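Local coordinates for protein tyrosine--tRNA ligase (Aeropyrum pernix, PDB 2CYA) that probably catalyses the attachment of tyrosine to tRNA(Tyr), activating it with ATP to tyrosyl-AMP and then transferring it to the tRNA acceptor end, at residues M56-V59 with K60-E64; R96-R99 with R100-A104. All blocks are in the same frame, centred on the assembly; numbering follows the deposited sequence.

Contact 1 (M56-V59 with K60-E64); sequences MYKV and KDLVE
Met56 starts the last turns of helix 51-64, the helix of the beta-alpha-beta unit 37-42/51-64/68-73 in the Rossmann-like catalytic domain of this class I synthetase, by offering its carbonyl O to the amide N of Lys60, 3.1 Å away. Its unbranched thioether leaves this turn to lie against Val98, Val101 and Met102 of helix 88-104, where a slim, flexible apolar chain fits well. The carbonyl O of Tyr57 takes the amide N of Asp61, and Asp61 CG lies 3.5 Å from Tyr57 O. Lys58 carries the polar side-chain contact. Its CG stands anti to the backbone N (chi1 -169°), and bends at chi2 and chi3 curl the chain toward the C-terminal end, bringing NZ to 2.8 Å from Asp61 OD2 in an i to i+3 salt bridge; the placing of that oxygen is somewhat uncertain. On the way, the lysine stem crosses Leu62 at a slant, CD passing 3.8 Å from Leu62 CD1. NZ also donates to the carbonyl oxygens of Ile13 and Arg15, and Asp61 OD1 pairs with the Arg15 guanidinium. Shortened to an alanine, this position would probably leave those two carbonyls and Asp61 OD2 without their ammonium partner and Leu62 CD1 without the methylene it rests against. Val59 closes the series: its O accepts from Val63 N at 3.0 Å, and its CG1 lies 4.4 Å from Val63 CG2, a loose contact between two beta-branched residues that also meet Phe69 of strand 68-73. One helix thus combines an apolar side, suited to burial against the sheet, with a buried lysine bonded to the N-terminal segment; the Asp61 carboxylate, shared between Lys58 and Arg15, probably offsets part of both charges.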
ATOM      1  N   MET A  56     -25.512  -5.230  12.942  1.00 24.07           N
ATOM      2  CA  MET A  56     -25.286  -5.214  14.385  1.00 24.90           C
ATOM      3  C   MET A  56     -26.004  -6.422  15.017  1.00 24.98           C
ATOM      4  O   MET A  56     -25.468  -7.084  15.892  1.00 25.31           O
ATOM      5  CB  MET A  56     -25.787  -3.901  14.997  1.00 23.45           C
ATOM      6  CG  MET A  56     -24.952  -2.678  14.606  1.00 20.20           C
ATOM      7  SD  MET A  56     -25.688  -1.130  15.197  1.00 25.25           S
ATOM      8  CE  MET A  56     -24.458   0.113  14.624  1.00 20.94           C
ATOM      9  N   TYR A  57     -27.211  -6.717  14.549  1.00 25.48           N
ATOM     10  CA  TYR A  57     -27.965  -7.858  15.073  1.00 26.89           C
ATOM     11  C   TYR A  57     -27.239  -9.157  14.726  1.00 27.81           C
ATOM     12  O   TYR A  57     -27.272 -10.126  15.494  1.00 28.41           O
ATOM     13  CB  TYR A  57     -29.384  -7.889  14.481  1.00 23.15           C
ATOM     14  CG  TYR A  57     -30.264  -6.727  14.913  1.00 25.98           C
ATOM     15  CD1 TYR A  57     -30.139  -6.159  16.193  1.00 24.28           C
ATOM     16  CD2 TYR A  57     -31.258  -6.232  14.072  1.00 24.83           C
ATOM     17  CE1 TYR A  57     -30.976  -5.143  16.614  1.00 25.21           C
ATOM     18  CE2 TYR A  57     -32.111  -5.213  14.488  1.00 26.70           C
ATOM     19  CZ  TYR A  57     -31.968  -4.671  15.763  1.00 26.71           C
ATOM     20  OH  TYR A  57     -32.831  -3.673  16.177  1.00 22.91           O
ATOM     21  N   LYS A  58     -26.589  -9.173  13.563  1.00 25.99           N
ATOM     22  CA  LYS A  58     -25.862 -10.352  13.134  1.00 27.35           C
ATOM     23  C   LYS A  58     -24.636 -10.526  14.035  1.00 28.81           C
ATOM     24  O   LYS A  58     -24.264 -11.650  14.368  1.00 29.93           O
ATOM     25  CB  LYS A  58     -25.476 -10.230  11.659  1.00 27.46           C
ATOM     26  CG  LYS A  58     -24.939 -11.502  11.017  1.00 33.44           C
ATOM     27  CD  LYS A  58     -25.749 -12.766  11.380  1.00 34.17           C
ATOM     28  CE  LYS A  58     -27.222 -12.661  11.002  1.00 34.29           C
ATOM     29  NZ  LYS A  58     -27.939 -13.918  11.407  1.00 39.03           N
ATOM     30  N   VAL A  59     -24.019  -9.420  14.448  1.00 29.57           N
ATOM     31  CA  VAL A  59     -22.875  -9.508  15.348  1.00 29.27           C
ATOM     32  C   VAL A  59     -23.391 -10.201  16.606  1.00 29.95           C
ATOM     33  O   VAL A  59     -22.762 -11.123  17.133  1.00 29.92           O
ATOM     34  CB  VAL A  59     -22.318  -8.112  15.712  1.00 28.23           C
ATOM     35  CG1 VAL A  59     -21.228  -8.247  16.774  1.00 26.47           C
ATOM     36  CG2 VAL A  59     -21.751  -7.438  14.453  1.00 25.34           C
ATOM     37  N   LYS A  60     -24.549  -9.760  17.081  1.00 31.72           N
ATOM     38  CA  LYS A  60     -25.157 -10.370  18.265  1.00 29.98           C
ATOM     39  C   LYS A  60     -25.326 -11.875  18.056  1.00 29.51           C
ATOM     40  O   LYS A  60     -24.988 -12.649  18.944  1.00 29.90           O
ATOM     41  CB  LYS A  60     -26.522  -9.746  18.572  1.00 31.13           C
ATOM     42  CG  LYS A  60     -27.220 -10.418  19.764  1.00 35.36           C
ATOM     43  CD  LYS A  60     -28.421  -9.608  20.261  1.00 41.85           C
ATOM     44  CE  LYS A  60     -29.147 -10.343  21.397  1.00 44.84           C
ATOM     45  NZ  LYS A  60     -29.994  -9.437  22.238  1.00 50.36           N
ATOM     46  N   ASP A  61     -25.835 -12.292  16.890  1.00 28.75           N
ATOM     47  CA  ASP A  61     -26.014 -13.720  16.610  1.00 30.28           C
ATOM     48  C   ASP A  61     -24.682 -14.499  16.653  1.00 33.15           C
ATOM     49  O   ASP A  61     -24.599 -15.558  17.278  1.00 33.87           O
ATOM     50  CB  ASP A  61     -26.656 -13.968  15.232  1.00 28.39           C
ATOM     51  CG  ASP A  61     -28.122 -13.529  15.154  1.00 29.91           C
ATOM     52  OD1 ASP A  61     -28.716 -13.245  16.202  1.00 30.07           O
ATOM     53  OD2 ASP A  61     -28.683 -13.477  14.032  1.00 27.24           O
ATOM     54  N   LEU A  62     -23.649 -13.997  15.973  1.00 32.66           N
ATOM     55  CA  LEU A  62     -22.352 -14.681  15.967  1.00 31.79           C
ATOM     56  C   LEU A  62     -21.790 -14.840  17.366  1.00 31.58           C
ATOM     57  O   LEU A  62     -21.290 -15.909  17.716  1.00 30.99           O
ATOM     58  CB  LEU A  62     -21.341 -13.947  15.080  1.00 30.54           C
ATOM     59  CG  LEU A  62     -21.303 -14.494  13.656  1.00 33.79           C
ATOM     60  CD1 LEU A  62     -22.664 -14.305  12.996  1.00 34.95           C
ATOM     61  CD2 LEU A  62     -20.226 -13.782  12.859  1.00 35.52           C
ATOM     62  N   VAL A  63     -21.878 -13.785  18.168  1.00 31.12           N
ATOM     63  CA  VAL A  63     -21.383 -13.848  19.542  1.00 31.78           C
ATOM     64  C   VAL A  63     -22.125 -14.925  20.354  1.00 33.29           C
ATOM     65  O   VAL A  63     -21.508 -15.671  21.109  1.00 32.58           O
ATOM     66  CB  VAL A  63     -21.563 -12.491  20.270  1.00 32.00           C
ATOM     67  CG1 VAL A  63     -21.333 -12.661  21.782  1.00 32.00           C
ATOM     68  CG2 VAL A  63     -20.594 -11.463  19.700  1.00 34.13           C
ATOM     69  N   GLU A  64     -23.445 -15.001  20.203  1.00 33.41           N
ATOM     70  CA  GLU A  64     -24.227 -15.986  20.958  1.00 35.31           C
ATOM     71  C   GLU A  64     -24.002 -17.380  20.401  1.00 35.36           C
ATOM     72  O   GLU A  64     -24.321 -18.372  21.049  1.00 39.66           O
ATOM     73  CB  GLU A  64     -25.729 -15.625  20.947  1.00 36.04           C
ATOM     74  CG  GLU A  64     -26.019 -14.231  21.536  1.00 37.51           C
ATOM     75  CD  GLU A  64     -27.504 -13.852  21.560  1.00 41.26           C
ATOM     76  OE1 GLU A  64     -28.281 -14.287  20.672  1.00 41.23           O
ATOM     77  OE2 GLU A  64     -27.886 -13.088  22.471  1.00 41.30           O
TER

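Contact 2 (R96-R99 with R100-A104); sequences RIVR and RVMEA
Ile97 and Val101, one turn apart on helix 88-104, meet through their CG2 methyls at 4.0 Å, the two side chains slanting across each other. The Val101 methyl also sits 3.2 Å from Ile97 O, a place it takes because CG2 is anti to its own carbonyl carbon and turned back along the helix. The second apolar pair is Val98 with Met102, where the valine CG1 touches the sulfur SD at 3.9 Å. Met102 leaves its backbone with CG beside its own N (chi1 -73°), which lays CG against Val98 O before the bend at chi3 carries CE away. Beta-branched residues and a pliant thioether suit this side, which is buried; Val98 additionally touches Trp52, inferred to bind ATP.

Backbone hydrogen bonds run beneath these pairs in the regular i to i+4 pattern. Val101 N to Ile97 O and Met102 N to Val98 O are both 2.8 Å long, whereas Arg100 N to Arg96 O stretches to 3.3 Å and Glu103 N to Arg99 O to 3.2 Å.

Charged groups occupy the more exposed side. The Arg99 guanidinium has Arg96 CA over one face, offset toward its rim, and its NE forms a salt bridge with Glu73. Arg100 bends at chi2 and chi3; its NE and Glu103 OE2 make only a long ion pair of 3.8 Å, while NH1 forms a salt bridge with Asp348. Long arginines suit such positions because their stems stay by the helix while their ends reach distant carboxylates.

Helix 51-64 covers the side of Val98 and Met102, Ile97 packs on Met351 and Ile358 of helix 349-360, and Val101 reaches Ile341 and Val345 of helix 323-346. The helix leads on toward strand 113-116, an outermost strand of the Rossmann-like sheet, and through Arg99 is tied to the end of strand 68-73.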
ATOM      1  N   ARG A  96     -17.410   6.081  17.917  1.00 33.47           N
ATOM      2  CA  ARG A  96     -17.825   6.063  19.324  1.00 33.72           C
ATOM      3  C   ARG A  96     -19.356   5.978  19.382  1.00 31.94           C
ATOM      4  O   ARG A  96     -19.919   5.328  20.248  1.00 31.01           O
ATOM      5  CB  ARG A  96     -17.369   7.319  20.058  1.00 35.47           C
ATOM      6  CG  ARG A  96     -15.870   7.469  20.164  1.00 39.97           C
ATOM      7  CD  ARG A  96     -15.535   8.420  21.313  1.00 42.30           C
ATOM      8  NE  ARG A  96     -15.989   9.783  21.050  1.00 43.68           N
ATOM      9  CZ  ARG A  96     -15.367  10.635  20.239  1.00 44.86           C
ATOM     10  NH1 ARG A  96     -14.251  10.269  19.605  1.00 43.55           N
ATOM     11  NH2 ARG A  96     -15.869  11.854  20.056  1.00 44.48           N
ATOM     12  N   ILE A  97     -20.024   6.628  18.443  1.00 30.05           N
ATOM     13  CA  ILE A  97     -21.476   6.588  18.406  1.00 30.31           C
ATOM     14  C   ILE A  97     -21.954   5.176  18.044  1.00 28.71           C
ATOM     15  O   ILE A  97     -22.893   4.654  18.644  1.00 30.22           O
ATOM     16  CB  ILE A  97     -22.013   7.628  17.411  1.00 31.10           C
ATOM     17  CG1 ILE A  97     -21.707   9.031  17.950  1.00 33.53           C
ATOM     18  CG2 ILE A  97     -23.525   7.469  17.230  1.00 31.36           C
ATOM     19  CD1 ILE A  97     -22.112  10.170  17.025  1.00 35.96           C
ATOM     20  N   VAL A  98     -21.301   4.549  17.076  1.00 26.20           N
ATOM     21  CA  VAL A  98     -21.658   3.195  16.688  1.00 24.46           C
ATOM     22  C   VAL A  98     -21.563   2.257  17.901  1.00 26.14           C
ATOM     23  O   VAL A  98     -22.442   1.417  18.094  1.00 25.60           O
ATOM     24  CB  VAL A  98     -20.746   2.705  15.519  1.00 24.85           C
ATOM     25  CG1 VAL A  98     -20.810   1.174  15.365  1.00 19.46           C
ATOM     26  CG2 VAL A  98     -21.199   3.400  14.209  1.00 23.38           C
ATOM     27  N   ARG A  99     -20.521   2.393  18.728  1.00 26.10           N
ATOM     28  CA  ARG A  99     -20.417   1.512  19.893  1.00 30.56           C
ATOM     29  C   ARG A  99     -21.611   1.685  20.825  1.00 30.54           C
ATOM     30  O   ARG A  99     -22.137   0.706  21.364  1.00 28.52           O
ATOM     31  CB  ARG A  99     -19.142   1.765  20.701  1.00 32.50           C
ATOM     32  CG  ARG A  99     -17.904   1.164  20.101  1.00 39.69           C
ATOM     33  CD  ARG A  99     -16.686   1.356  20.991  1.00 45.59           C
ATOM     34  NE  ARG A  99     -15.634   2.042  20.243  1.00 54.38           N
ATOM     35  CZ  ARG A  99     -15.139   3.239  20.551  1.00 56.95           C
ATOM     36  NH1 ARG A  99     -15.584   3.904  21.613  1.00 59.37           N
ATOM     37  NH2 ARG A  99     -14.227   3.793  19.765  1.00 58.02           N
ATOM     38  N   ARG A 100     -22.021   2.935  21.014  1.00 29.80           N
ATOM     39  CA  ARG A 100     -23.141   3.236  21.894  1.00 32.38           C
ATOM     40  C   ARG A 100     -24.434   2.711  21.305  1.00 31.10           C
ATOM     41  O   ARG A 100     -25.292   2.210  22.027  1.00 32.74           O
ATOM     42  CB  ARG A 100     -23.252   4.746  22.125  1.00 33.78           C
ATOM     43  CG  ARG A 100     -24.414   5.171  23.022  1.00 35.00           C
ATOM     44  CD  ARG A 100     -24.377   4.475  24.368  1.00 37.58           C
ATOM     45  NE  ARG A 100     -23.097   4.674  25.040  1.00 41.33           N
ATOM     46  CZ  ARG A 100     -22.677   5.841  25.508  1.00 42.60           C
ATOM     47  NH1 ARG A 100     -23.445   6.918  25.383  1.00 43.40           N
ATOM     48  NH2 ARG A 100     -21.481   5.937  26.079  1.00 43.15           N
ATOM     49  N   VAL A 101     -24.571   2.839  19.993  1.00 30.00           N
ATOM     50  CA  VAL A 101     -25.763   2.366  19.311  1.00 25.82           C
ATOM     51  C   VAL A 101     -25.851   0.849  19.431  1.00 28.14           C
ATOM     52  O   VAL A 101     -26.926   0.306  19.697  1.00 28.39           O
ATOM     53  CB  VAL A 101     -25.736   2.732  17.815  1.00 25.77           C
ATOM     54  CG1 VAL A 101     -26.830   1.949  17.070  1.00 19.85           C
ATOM     55  CG2 VAL A 101     -25.937   4.255  17.631  1.00 24.50           C
ATOM     56  N   MET A 102     -24.727   0.161  19.233  1.00 27.14           N
ATOM     57  CA  MET A 102     -24.732  -1.293  19.313  1.00 29.52           C
ATOM     58  C   MET A 102     -25.172  -1.789  20.686  1.00 30.47           C
ATOM     59  O   MET A 102     -25.948  -2.732  20.784  1.00 31.30           O
ATOM     60  CB  MET A 102     -23.354  -1.870  18.962  1.00 27.39           C
ATOM     61  CG  MET A 102     -23.035  -1.777  17.477  1.00 29.81           C
ATOM     62  SD  MET A 102     -21.370  -2.326  17.086  1.00 30.19           S
ATOM     63  CE  MET A 102     -21.525  -4.157  17.265  1.00 28.13           C
ATOM     64  N   GLU A 103     -24.669  -1.149  21.732  1.00 30.08           N
ATOM     65  CA  GLU A 103     -25.008  -1.510  23.097  1.00 30.98           C
ATOM     66  C   GLU A 103     -26.497  -1.285  23.334  1.00 31.11           C
ATOM     67  O   GLU A 103     -27.219  -2.191  23.761  1.00 27.75           O
ATOM     68  CB  GLU A 103     -24.186  -0.657  24.071  1.00 33.11           C
ATOM     69  CG  GLU A 103     -24.691  -0.666  25.514  1.00 36.97           C
ATOM     70  CD  GLU A 103     -23.726   0.024  26.480  1.00 37.26           C
ATOM     71  OE1 GLU A 103     -23.006  -0.684  27.201  1.00 40.16           O
ATOM     72  OE2 GLU A 103     -23.677   1.271  26.510  1.00 39.94           O
ATOM     73  N   ALA A 104     -26.949  -0.068  23.038  1.00 30.70           N
ATOM     74  CA  ALA A 104     -28.349   0.294  23.208  1.00 29.32           C
ATOM     75  C   ALA A 104     -29.255  -0.560  22.331  1.00 30.69           C
ATOM     76  O   ALA A 104     -30.443  -0.687  22.611  1.00 32.57           O
ATOM     77  CB  ALA A 104     -28.543   1.762  22.874  1.00 30.14           C
TER

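Following the chain, strand 37-42 leads into helix 51-64, whose last turns hold contact 1, and strand 68-73 completes that beta-alpha-beta unit. Helix 88-104 comes later and bears contact 2 at its C-terminal end, ahead of strand 113-116. Both contacts are local, each within one continuous helix, so neither closes a long loop, and they follow in series without nesting or crossing. They nevertheless touch in space: Met56 SD lies 3.6 Å from Met102 CG, and Val59 CG1 is 4.1 Å from Met102 CE. Through this apolar seam, the helix beside the central sheet joins one that packs against the C-terminal helices 323-346 and 349-360.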